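Local coordinates for ABC transporter (Caldanaerobius, PDB 4G68), which probably serves as the extracellular solute-binding component of an ABC transporter, capturing sugars released from xylan for uptake by this thermophilic bacterium, at residues Asp61-Asn64 / Asn69-Ile72. Sequence-based numbering, arbitrary orientation.
Sequences DQWN and NVQI
The carboxamide of N64 grips the backbone of I72 at two points, clamping a turn near the C-terminal end of helix 52-66 to the start of strand 71-76. I72 N gives its hydrogen to N64 OD1 at 2.7 Å, on a lone pair in the amide plane and nearly straight at 174°; N64 ND2 returns a bond of 3.0 Å to I72 O, which lies almost in the plane of that same amide. With CG anti to the carbonyl carbon (chi1 -85°), the amide is carried across to I72. One residue earlier, W63 NE1 donates to V70 O at 2.8 Å, a more bent bond (140°) with the carbonyl oxygen tilted out of the indole plane. The tight part is the buried side, where I72 CD1 sits over the five-membered ring of W63, 3.4 Å from its centroid, in a CH-pi contact, and A338 of helix 332-353 touches both side chains. N64, V70 and Q71 form the looser, partly exposed side; Q71, bent at chi2, lies beside the N64 amide. Were N64 an alanine, I72 N and O would probably lose their side-chain partners and a gap open beside Q71. In this beta-alpha-beta unit, with strand 71-76 parallel to 40-45, helix side chains meet V70 O before the strand and I72 N and O within it, so directional bonds as well as apolar packing fix how the helix sits on the sheet.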
loop_
_atom_site.group_PDB
_atom_site.type_symbol
_atom_site.label_atom_id
_atom_site.label_comp_id
_atom_site.label_asym_id
_atom_site.label_seq_id
_atom_site.Cartn_x
_atom_site.Cartn_y
_atom_site.Cartn_z
ATOM N N ASP C 61 8.350 -13.927 19.652
ATOM C CA ASP C 61 8.797 -14.423 20.973
ATOM C C ASP C 61 7.652 -15.132 21.732
ATOM O O ASP C 61 7.842 -16.237 22.295
ATOM C CB ASP C 61 9.451 -13.312 21.815
ATOM C CG ASP C 61 10.747 -12.782 21.199
ATOM O OD1 ASP C 61 11.254 -13.317 20.169
ATOM O OD2 ASP C 61 11.248 -11.792 21.748
ATOM N N GLN C 62 6.456 -14.534 21.724
ATOM C CA GLN C 62 5.349 -15.180 22.402
ATOM C C GLN C 62 4.997 -16.529 21.748
ATOM O O GLN C 62 4.672 -17.504 22.441
ATOM C CB GLN C 62 4.120 -14.291 22.482
ATOM C CG GLN C 62 3.107 -14.890 23.450
ATOM C CD GLN C 62 1.820 -14.103 23.577
ATOM O OE1 GLN C 62 1.827 -12.884 23.859
ATOM N NE2 GLN C 62 0.691 -14.812 23.389
ATOM N N TRP C 63 5.085 -16.596 20.416
ATOM C CA TRP C 63 4.890 -17.883 19.753
ATOM C C TRP C 63 5.938 -18.882 20.170
ATOM O O TRP C 63 5.624 -20.060 20.392
ATOM C CB TRP C 63 4.842 -17.763 18.233
ATOM C CG TRP C 63 4.904 -19.120 17.549
ATOM C CD1 TRP C 63 6.039 -19.910 17.316
ATOM C CD2 TRP C 63 3.773 -19.903 17.006
ATOM N NE1 TRP C 63 5.696 -21.093 16.694
ATOM C CE2 TRP C 63 4.355 -21.147 16.471
ATOM C CE3 TRP C 63 2.400 -19.701 16.904
ATOM C CZ2 TRP C 63 3.572 -22.128 15.874
ATOM C CZ3 TRP C 63 1.619 -20.691 16.282
ATOM C CH2 TRP C 63 2.192 -21.876 15.785
ATOM N N ASN C 64 7.183 -18.428 20.230
ATOM C CA ASN C 64 8.303 -19.313 20.508
ATOM C C ASN C 64 8.180 -19.913 21.919
ATOM O O ASN C 64 8.441 -21.114 22.125
ATOM C CB ASN C 64 9.627 -18.590 20.273
ATOM C CG ASN C 64 10.068 -18.638 18.803
ATOM O OD1 ASN C 64 9.458 -19.337 17.973
ATOM N ND2 ASN C 64 11.170 -17.914 18.480
ATOM N N ASN C 69 8.434 -26.842 20.651
ATOM C CA ASN C 69 8.872 -27.748 19.576
ATOM C C ASN C 69 8.776 -27.174 18.176
ATOM O O ASN C 69 9.448 -27.647 17.259
ATOM C CB ASN C 69 8.145 -29.086 19.678
ATOM C CG ASN C 69 8.731 -29.967 20.753
ATOM O OD1 ASN C 69 9.656 -29.581 21.440
ATOM N ND2 ASN C 69 8.193 -31.163 20.894
ATOM N N VAL C 70 7.961 -26.130 18.017
ATOM C CA VAL C 70 7.892 -25.434 16.742
ATOM C C VAL C 70 8.373 -23.988 16.934
ATOM O O VAL C 70 7.594 -23.099 17.295
ATOM C CB VAL C 70 6.469 -25.476 16.159
ATOM C CG1 VAL C 70 6.474 -24.962 14.728
ATOM C CG2 VAL C 70 5.906 -26.891 16.227
ATOM N N GLN C 71 9.660 -23.758 16.716
ATOM C CA GLN C 71 10.197 -22.399 16.804
ATOM C C GLN C 71 10.074 -21.680 15.458
ATOM O O GLN C 71 10.041 -22.311 14.408
ATOM C CB GLN C 71 11.653 -22.446 17.267
ATOM C CG GLN C 71 11.803 -23.112 18.631
ATOM C CD GLN C 71 11.209 -22.276 19.755
ATOM O OE1 GLN C 71 10.159 -22.610 20.313
ATOM N NE2 GLN C 71 11.863 -21.169 20.071
ATOM N N ILE C 72 9.968 -20.353 15.515
ATOM C CA ILE C 72 10.066 -19.504 14.323
ATOM C C ILE C 72 11.299 -18.621 14.430
ATOM O O ILE C 72 11.609 -18.105 15.519
ATOM C CB ILE C 72 8.816 -18.593 14.203
ATOM C CG1 ILE C 72 7.523 -19.432 14.158
ATOM C CG2 ILE C 72 8.939 -17.611 13.029
ATOM C CD1 ILE C 72 6.234 -18.645 14.351
#